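Long-range contacts in aminopeptidase N (Francisella tularensis subsp. tularensis, PDB 5DLL), which is a zinc metallopeptidase of the M1 family that removes N-terminal amino acids, preferably alanine, from peptides and probably helps to degrade intracellular peptides: residues P371-I376 with A453-P458; P165-N170 with L201-L206; M416-E421 with V434-D439. All coordinates share one frame; numbering follows the deposited sequence.

Contact 1. Residues P371-I376 with A453-P458; sequences PMSHPI and AQSGTP
Pro375 lays one edge of its ring against the backbone of Ala453, with its CG 3.2 Å from Ala453 O, in a loop-on-loop contact where the metallopeptidase domain meets the start of the Ig-like domain. Proline suits this place because it presents the CB-CG edge of a compact, rigid ring to that carbonyl oxygen. Beside it, Ser455 CB lies alongside the peptide between His374 and Pro375, 3.9 Å from Pro375 N. With its hydroxyl anti to the backbone N (chi1 -177°), Ser455 brings OG against the backbone of His374, 3.4 Å from His374 C, while Ser373 CB is 3.9 Å from the same Ser455 OG.

A water bridges the two loops, accepting from Ile376 N at 2.9 Å and donating to Gln454 O at 2.8 Å. Farther out, Asp486 takes a hydrogen bond from Ser373 OG and a weak one from Ser455 OG, tying both serines to a single carboxylate. The ring of His374 is bonded on both nitrogens: NE2 to Thr389 OG1, just before helix 390-423, and ND1, within its own loop, to Met372 O, which lies in the ring plane, 2.9 Å from ND1 and nearly straight at 167°.

Contact 2. Residues P165-N170 with L201-L206; sequences PIILSN and LVAGDL
Ile166 and Gly204 exchange two backbone hydrogen bonds, Ile166 N to Gly204 O at 3.0 Å and Gly204 N to Ile166 O at 2.9 Å, and so form a hydrogen-bonded pair of an antiparallel beta ladder. Two residues along, Leu168 and Val202 repeat the pattern. Leu168 N reaches Val202 O at 2.7 Å and 175°, and the return bond runs from Val202 N to Leu168 O at 3.1 Å. Main-chain N and O of all four residues are thus paired across the ladder.

Ile167 and Ala203 lie between these pairs as a non-hydrogen-bonded pair, and their amides look outward. Ile167 O accepts from Trp188 NE1, while Ala203 bonds through its backbone to Phe128. CA-H groups add to the carbonyls already engaged: Ala203 CA lies 3.1 Å from Ile166 O. The small methyl of Ala203 lets the beta-branched Ile167 pack beside it, Ile167 CG2 to Ala203 CB 3.8 Å. On the other face Ile166, Leu168 and Val202 offer apolar side chains, and Gly204 adds none. Ile166 CG1 takes the position beside the backbone N (chi1 -61°) and lies 3.7 Å from Leu206 O. At the ladder's end Pro165, which has no N-H to pair, sets CD 3.3 Å from Gly204 O.

Strand 166-169 is an edge strand of a four-stranded antiparallel sheet, with strand 201-204 next to it and strand 128-131 beyond. Ile167 and Leu201 meet Ile157 of strand 150-160, whereas Leu168 and Val202 face Val265 of strand 261-267, so that the sheet is packed between strands of two other sheets.

Contact 3. Residues M416-E421 with V434-D439; sequences MKLYFE and VNAMAD
Ala436 fits its methyl against the backbone of Tyr419, CB 3.7 Å from Tyr419 CA, where helix 430-439 crosses the C-terminal part of helix 390-423, both in the M1 peptidase domain. The two segments run 128° apart in direction, and their axes approach to 8.1 Å. So small a residue at the crossing allows this spacing.

The apolar contacts spread from that point. Tyr419 CB lies 4.0 Å from Ala436 CB, and the same methyl sits at the edge of the tyrosine ring, near its plane. The ring itself leaves the crossing because CG is anti to the backbone N (chi1 177°), and it meets Phe433 edge-to-face. To one side Met437 bends at both chi2 (55°) and chi3, and the resulting hook brings CE 3.8 Å from Met416 N and 4.3 Å from Met416 SD. A flexible, unbranched thioether chain is well suited to this curl, which also rests on Ile403, Leu407 and Phe412 of the longer helix.

Contacts of mixed character lie on the other side. Leu418 points toward the partner helix and passes CD2 to 3.6 Å from Ala436 O, with Leu418 CD2 also 4.2 Å from Asp439 CB.

The charged group at this border is held from just beyond Met416-Glu421: Asp439 OD2 forms a salt bridge with Arg422 of the longer helix. The chemistry therefore divides into a buried interior of methyl, thioether and ring-edge packing, where close fit is consistent with the short axis separation, and a more exposed border, where the bond to Arg422 adds a polar link between the same two helices.

How the contacts relate
Contact 2 comes first along the chain and closes before the others begin; contact 3 falls between the two segments of contact 1. Contact 2 belongs to a beta sheet at the N-terminal side of the molecule. Its centre is about 43 Å from that of contact 1 and about 37 Å from that of contact 3. Contacts 1 and 3 are closer, about 9 Å between nearest atoms, and helix 390-423 joins them: its early residues touch His374 and Ile376, while its end carries 416-421. Contact 3 packs two helices of the M1 peptidase domain, with the side chain of Tyr419 about 13 Å from the zinc ion, and contact 1 joins that domain to the Ig-like one.

Contact 1. Residues P371-I376 with A453-P458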
loop_
_atom_site.group_PDB
_atom_site.type_symbol
_atom_site.label_atom_id
_atom_site.label_comp_id
_atom_site.label_asym_id
_atom_site.label_seq_id
_atom_site.Cartn_x
_atom_site.Cartn_y
_atom_site.Cartn_z
ATOM N N PRO A 371 18.516 4.619 10.719
ATOM C CA PRO A 371 19.711 4.577 9.867
ATOM C C PRO A 371 19.408 4.270 8.398
ATOM O O PRO A 371 20.225 4.575 7.530
ATOM C CB PRO A 371 20.538 3.436 10.473
ATOM C CG PRO A 371 20.084 3.340 11.886
ATOM C CD PRO A 371 18.628 3.692 11.862
ATOM N N MET A 372 18.245 3.673 8.131
ATOM C CA MET A 372 17.817 3.350 6.768
ATOM C C MET A 372 17.233 4.553 6.024
ATOM O O MET A 372 16.789 4.409 4.886
ATOM C CB MET A 372 16.769 2.229 6.793
ATOM C CG MET A 372 17.209 0.954 7.502
ATOM S SD MET A 372 18.564 0.106 6.666
ATOM C CE MET A 372 17.722 -0.568 5.232
ATOM N N SER A 373 17.227 5.728 6.657
ATOM C CA SER A 373 16.639 6.935 6.073
ATOM C C SER A 373 17.161 7.224 4.668
ATOM O O SER A 373 18.345 7.038 4.389
ATOM C CB SER A 373 16.915 8.143 6.968
ATOM O OG SER A 373 18.308 8.371 7.094
ATOM N N HIS A 374 16.268 7.677 3.792
ATOM C CA HIS A 374 16.634 8.016 2.418
ATOM C C HIS A 374 15.636 8.991 1.787
ATOM O O HIS A 374 14.534 9.172 2.311
ATOM C CB HIS A 374 16.767 6.745 1.556
ATOM C CG HIS A 374 15.534 5.890 1.515
ATOM N ND1 HIS A 374 15.168 5.062 2.554
ATOM C CD2 HIS A 374 14.606 5.710 0.546
ATOM C CE1 HIS A 374 14.056 4.422 2.234
ATOM N NE2 HIS A 374 13.695 4.797 1.020
ATOM N N PRO A 375 16.029 9.643 0.673
ATOM C CA PRO A 375 15.071 10.469 -0.061
ATOM C C PRO A 375 14.153 9.596 -0.911
ATOM O O PRO A 375 14.421 8.404 -1.083
ATOM C CB PRO A 375 15.960 11.353 -0.960
ATOM C CG PRO A 375 17.383 10.994 -0.648
ATOM C CD PRO A 375 17.354 9.659 0.028
ATOM N N ILE A 376 13.085 10.179 -1.444
ATOM C CA ILE A 376 12.166 9.424 -2.304
ATOM C C ILE A 376 12.820 9.068 -3.650
ATOM O O ILE A 376 12.436 8.079 -4.294
ATOM C CB ILE A 376 10.809 10.148 -2.494
ATOM C CG1 ILE A 376 10.969 11.461 -3.270
ATOM C CG2 ILE A 376 10.156 10.389 -1.137
ATOM C CD1 ILE A 376 9.655 12.095 -3.682
ATOM N N ALA A 453 15.293 15.181 -3.568
ATOM C CA ALA A 453 16.678 14.986 -3.126
ATOM C C ALA A 453 16.828 14.895 -1.603
ATOM O O ALA A 453 17.682 14.157 -1.109
ATOM C CB ALA A 453 17.561 16.100 -3.674
ATOM N N GLN A 454 16.004 15.634 -0.862
ATOM C CA GLN A 454 16.188 15.763 0.589
ATOM C C GLN A 454 15.545 14.646 1.416
ATOM O O GLN A 454 14.375 14.307 1.232
ATOM C CB GLN A 454 15.670 17.117 1.080
ATOM C CG GLN A 454 15.894 17.343 2.571
ATOM C CD GLN A 454 16.097 18.804 2.923
ATOM O OE1 GLN A 454 17.112 19.402 2.562
ATOM N NE2 GLN A 454 15.136 19.385 3.636
ATOM N N SER A 455 16.330 14.112 2.350
ATOM C CA SER A 455 15.895 13.052 3.254
ATOM C C SER A 455 15.395 13.640 4.577
ATOM O O SER A 455 15.654 14.804 4.887
ATOM C CB SER A 455 17.059 12.094 3.511
ATOM O OG SER A 455 16.671 11.009 4.333
ATOM N N GLY A 456 14.665 12.834 5.342
ATOM C CA GLY A 456 14.218 13.228 6.676
ATOM C C GLY A 456 12.901 13.985 6.736
ATOM O O GLY A 456 12.465 14.583 5.749
ATOM N N THR A 457 12.286 13.951 7.920
ATOM C CA THR A 457 11.026 14.630 8.211
ATOM C C THR A 457 11.308 16.063 8.660
ATOM O O THR A 457 12.072 16.267 9.602
ATOM C CB THR A 457 10.280 13.916 9.357
ATOM O OG1 THR A 457 10.061 12.543 9.013
ATOM C CG2 THR A 457 8.942 14.584 9.646
ATOM N N PRO A 458 10.703 17.064 7.992
ATOM C CA PRO A 458 10.848 18.438 8.493
ATOM C C PRO A 458 9.986 18.737 9.729
ATOM O O PRO A 458 8.844 18.279 9.819
ATOM C CB PRO A 458 10.408 19.310 7.303
ATOM C CG PRO A 458 10.321 18.396 6.126
ATOM C CD PRO A 458 10.056 17.026 6.669
HETATM O O HOH W 1 12.508 12.653 -0.058
#

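Contact 2. Residues P165-N170 with L201-L206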
loop_
_atom_site.group_PDB
_atom_site.type_symbol
_atom_site.label_atom_id
_atom_site.label_comp_id
_atom_site.label_asym_id
_atom_site.label_seq_id
_atom_site.Cartn_x
_atom_site.Cartn_y
_atom_site.Cartn_z
ATOM N N PRO A 165 -5.506 -24.578 -23.053
ATOM C CA PRO A 165 -6.482 -23.967 -23.965
ATOM C C PRO A 165 -6.496 -22.436 -23.884
ATOM O O PRO A 165 -6.899 -21.766 -24.842
ATOM C CB PRO A 165 -7.822 -24.562 -23.504
ATOM C CG PRO A 165 -7.601 -24.980 -22.087
ATOM C CD PRO A 165 -6.151 -25.351 -21.974
ATOM N N ILE A 166 -6.067 -21.895 -22.748
ATOM C CA ILE A 166 -5.986 -20.455 -22.560
ATOM C C ILE A 166 -4.535 -20.042 -22.735
ATOM O O ILE A 166 -3.680 -20.448 -21.950
ATOM C CB ILE A 166 -6.497 -20.044 -21.159
ATOM C CG1 ILE A 166 -7.975 -20.436 -20.990
ATOM C CG2 ILE A 166 -6.289 -18.554 -20.909
ATOM C CD1 ILE A 166 -8.915 -19.867 -22.036
ATOM N N ILE A 167 -4.264 -19.253 -23.773
ATOM C CA ILE A 167 -2.906 -18.783 -24.067
ATOM C C ILE A 167 -2.911 -17.268 -24.283
ATOM O O ILE A 167 -3.343 -16.777 -25.325
ATOM C CB ILE A 167 -2.276 -19.527 -25.274
ATOM C CG1 ILE A 167 -3.267 -19.680 -26.435
ATOM C CG2 ILE A 167 -1.795 -20.912 -24.848
ATOM C CD1 ILE A 167 -2.642 -20.246 -27.693
ATOM N N LEU A 168 -2.431 -16.535 -23.277
ATOM C CA LEU A 168 -2.595 -15.088 -23.217
ATOM C C LEU A 168 -1.268 -14.342 -23.216
ATOM O O LEU A 168 -0.242 -14.875 -22.800
ATOM C CB LEU A 168 -3.365 -14.702 -21.954
ATOM C CG LEU A 168 -4.605 -15.525 -21.603
ATOM C CD1 LEU A 168 -5.232 -14.973 -20.334
ATOM C CD2 LEU A 168 -5.608 -15.538 -22.747
ATOM N N SER A 169 -1.317 -13.099 -23.689
ATOM C CA SER A 169 -0.206 -12.160 -23.585
ATOM C C SER A 169 -0.754 -10.746 -23.753
ATOM O O SER A 169 -1.966 -10.555 -23.755
ATOM C CB SER A 169 0.878 -12.458 -24.625
ATOM O OG SER A 169 2.034 -11.668 -24.381
ATOM N N ASN A 170 0.129 -9.762 -23.908
ATOM C CA ASN A 170 -0.285 -8.352 -23.911
ATOM C C ASN A 170 -0.975 -7.916 -25.206
ATOM O O ASN A 170 -0.540 -8.275 -26.305
ATOM C CB ASN A 170 0.910 -7.423 -23.658
ATOM C CG ASN A 170 1.827 -7.933 -22.578
ATOM O OD1 ASN A 170 2.737 -8.709 -22.849
ATOM N ND2 ASN A 170 1.597 -7.499 -21.352
ATOM N N LEU A 201 3.080 -13.344 -20.037
ATOM C CA LEU A 201 2.530 -14.488 -20.752
ATOM C C LEU A 201 1.876 -15.420 -19.741
ATOM O O LEU A 201 2.410 -15.629 -18.654
ATOM C CB LEU A 201 3.637 -15.226 -21.509
ATOM C CG LEU A 201 3.243 -16.532 -22.228
ATOM C CD1 LEU A 201 4.056 -16.722 -23.503
ATOM C CD2 LEU A 201 3.369 -17.756 -21.325
ATOM N N VAL A 202 0.720 -15.970 -20.100
ATOM C CA VAL A 202 0.049 -16.986 -19.285
ATOM C C VAL A 202 -0.563 -18.057 -20.180
ATOM O O VAL A 202 -1.201 -17.743 -21.186
ATOM C CB VAL A 202 -1.071 -16.378 -18.419
ATOM C CG1 VAL A 202 -1.833 -17.476 -17.681
ATOM C CG2 VAL A 202 -0.508 -15.348 -17.448
ATOM N N ALA A 203 -0.374 -19.317 -19.801
ATOM C CA ALA A 203 -0.968 -20.444 -20.518
ATOM C C ALA A 203 -1.423 -21.518 -19.536
ATOM O O ALA A 203 -0.636 -21.975 -18.704
ATOM C CB ALA A 203 0.024 -21.023 -21.513
ATOM N N GLY A 204 -2.687 -21.922 -19.634
ATOM C CA GLY A 204 -3.235 -22.913 -18.713
ATOM C C GLY A 204 -4.659 -23.325 -19.007
ATOM O O GLY A 204 -5.266 -22.866 -19.974
ATOM N N ASP A 205 -5.179 -24.205 -18.160
ATOM C CA ASP A 205 -6.583 -24.606 -18.190
ATOM C C ASP A 205 -7.339 -23.781 -17.134
ATOM O O ASP A 205 -7.441 -24.172 -15.966
ATOM C CB ASP A 205 -6.685 -26.112 -17.913
ATOM C CG ASP A 205 -8.052 -26.691 -18.230
ATOM O OD1 ASP A 205 -8.999 -25.922 -18.499
ATOM O OD2 ASP A 205 -8.176 -27.936 -18.202
ATOM N N LEU A 206 -7.851 -22.625 -17.553
ATOM C CA LEU A 206 -8.463 -21.666 -16.634
ATOM C C LEU A 206 -9.902 -21.338 -17.001
ATOM O O LEU A 206 -10.222 -21.130 -18.174
ATOM C CB LEU A 206 -7.654 -20.366 -16.611
ATOM C CG LEU A 206 -6.240 -20.461 -16.033
ATOM C CD1 LEU A 206 -5.493 -19.155 -16.245
ATOM C CD2 LEU A 206 -6.270 -20.830 -14.556
#

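Contact 3. Residues M416-E421 with V434-D439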
loop_
_atom_site.group_PDB
_atom_site.type_symbol
_atom_site.label_atom_id
_atom_site.label_comp_id
_atom_site.label_asym_id
_atom_site.label_seq_id
_atom_site.Cartn_x
_atom_site.Cartn_y
_atom_site.Cartn_z
ATOM N N MET A 416 -1.419 17.010 -15.931
ATOM C CA MET A 416 -1.494 15.619 -16.402
ATOM C C MET A 416 -1.660 15.595 -17.915
ATOM O O MET A 416 -0.956 14.867 -18.613
ATOM C CB MET A 416 -2.676 14.877 -15.771
ATOM C CG MET A 416 -2.606 14.718 -14.263
ATOM S SD MET A 416 -1.187 13.755 -13.717
ATOM C CE MET A 416 -1.526 12.177 -14.497
ATOM N N LYS A 417 -2.606 16.394 -18.404
ATOM C CA LYS A 417 -2.857 16.553 -19.836
ATOM C C LYS A 417 -1.550 16.809 -20.607
ATOM O O LYS A 417 -1.289 16.157 -21.622
ATOM C CB LYS A 417 -3.855 17.703 -20.052
ATOM C CG LYS A 417 -4.276 17.954 -21.494
ATOM C CD LYS A 417 -5.509 17.154 -21.884
ATOM C CE LYS A 417 -5.949 17.486 -23.303
ATOM N NZ LYS A 417 -7.279 16.903 -23.628
ATOM N N LEU A 418 -0.736 17.742 -20.111
ATOM C CA LEU A 418 0.541 18.089 -20.750
ATOM C C LEU A 418 1.598 17.001 -20.563
ATOM O O LEU A 418 2.396 16.744 -21.462
ATOM C CB LEU A 418 1.079 19.416 -20.201
ATOM C CG LEU A 418 2.305 19.992 -20.925
ATOM C CD1 LEU A 418 1.958 20.368 -22.360
ATOM C CD2 LEU A 418 2.880 21.186 -20.175
ATOM N N TYR A 419 1.611 16.383 -19.386
ATOM C CA TYR A 419 2.535 15.292 -19.080
ATOM C C TYR A 419 2.462 14.177 -20.125
ATOM O O TYR A 419 3.495 13.709 -20.594
ATOM C CB TYR A 419 2.249 14.740 -17.676
ATOM C CG TYR A 419 3.088 13.547 -17.262
ATOM C CD1 TYR A 419 4.436 13.694 -16.937
ATOM C CD2 TYR A 419 2.525 12.273 -17.167
ATOM C CE1 TYR A 419 5.205 12.604 -16.546
ATOM C CE2 TYR A 419 3.282 11.178 -16.775
ATOM C CZ TYR A 419 4.622 11.347 -16.467
ATOM O OH TYR A 419 5.377 10.261 -16.080
ATOM N N PHE A 420 1.247 13.774 -20.495
ATOM C CA PHE A 420 1.049 12.740 -21.512
ATOM C C PHE A 420 1.306 13.269 -22.919
ATOM O O PHE A 420 1.782 12.532 -23.774
ATOM C CB PHE A 420 -0.361 12.149 -21.424
ATOM C CG PHE A 420 -0.628 11.424 -20.135
ATOM C CD1 PHE A 420 0.060 10.263 -19.828
ATOM C CD2 PHE A 420 -1.564 11.901 -19.227
ATOM C CE1 PHE A 420 -0.173 9.591 -18.639
ATOM C CE2 PHE A 420 -1.806 11.234 -18.038
ATOM C CZ PHE A 420 -1.106 10.078 -17.743
ATOM N N GLU A 421 0.989 14.539 -23.161
ATOM C CA GLU A 421 1.271 15.166 -24.460
ATOM C C GLU A 421 2.772 15.123 -24.785
ATOM O O GLU A 421 3.166 14.757 -25.889
ATOM C CB GLU A 421 0.740 16.611 -24.506
ATOM C CG GLU A 421 -0.766 16.717 -24.759
ATOM C CD GLU A 421 -1.370 18.085 -24.424
ATOM O OE1 GLU A 421 -0.644 19.004 -23.982
ATOM O OE2 GLU A 421 -2.596 18.245 -24.605
ATOM N N VAL A 434 7.369 17.214 -12.784
ATOM C CA VAL A 434 7.266 18.531 -12.160
ATOM C C VAL A 434 7.276 19.644 -13.211
ATOM O O VAL A 434 6.571 20.634 -13.064
ATOM C CB VAL A 434 8.407 18.758 -11.145
ATOM C CG1 VAL A 434 8.383 20.184 -10.605
ATOM C CG2 VAL A 434 8.305 17.758 -10.002
ATOM N N ASN A 435 8.071 19.476 -14.266
ATOM C CA ASN A 435 8.127 20.460 -15.348
ATOM C C ASN A 435 6.786 20.602 -16.070
ATOM O O ASN A 435 6.338 21.715 -16.324
ATOM C CB ASN A 435 9.230 20.107 -16.354
ATOM C CG ASN A 435 10.630 20.294 -15.790
ATOM O OD1 ASN A 435 10.834 20.985 -14.790
ATOM N ND2 ASN A 435 11.606 19.676 -16.435
ATOM N N ALA A 436 6.147 19.477 -16.385
ATOM C CA ALA A 436 4.834 19.477 -17.045
ATOM C C ALA A 436 3.768 20.124 -16.161
ATOM O O ALA A 436 2.902 20.863 -16.636
ATOM C CB ALA A 436 4.421 18.055 -17.398
ATOM N N MET A 437 3.856 19.828 -14.870
ATOM C CA MET A 437 2.958 20.372 -13.855
ATOM C C MET A 437 3.233 21.874 -13.657
ATOM O O MET A 437 2.314 22.666 -13.432
ATOM C CB MET A 437 3.177 19.593 -12.546
ATOM C CG MET A 437 1.940 19.248 -11.729
ATOM S SD MET A 437 0.593 18.352 -12.525
ATOM C CE MET A 437 1.490 17.139 -13.488
ATOM N N ALA A 438 4.505 22.256 -13.751
ATOM C CA ALA A 438 4.919 23.657 -13.662
ATOM C C ALA A 438 4.477 24.437 -14.894
ATOM O O ALA A 438 3.799 25.455 -14.785
ATOM C CB ALA A 438 6.435 23.751 -13.510
ATOM N N ASP A 439 4.864 23.937 -16.064
ATOM C CA ASP A 439 4.681 24.653 -17.324
ATOM C C ASP A 439 3.219 24.757 -17.763
ATOM O O ASP A 439 2.825 25.761 -18.349
ATOM C CB ASP A 439 5.521 24.002 -18.430
ATOM C CG ASP A 439 7.025 24.106 -18.172
ATOM O OD1 ASP A 439 7.477 25.139 -17.629
ATOM O OD2 ASP A 439 7.756 23.150 -18.520
#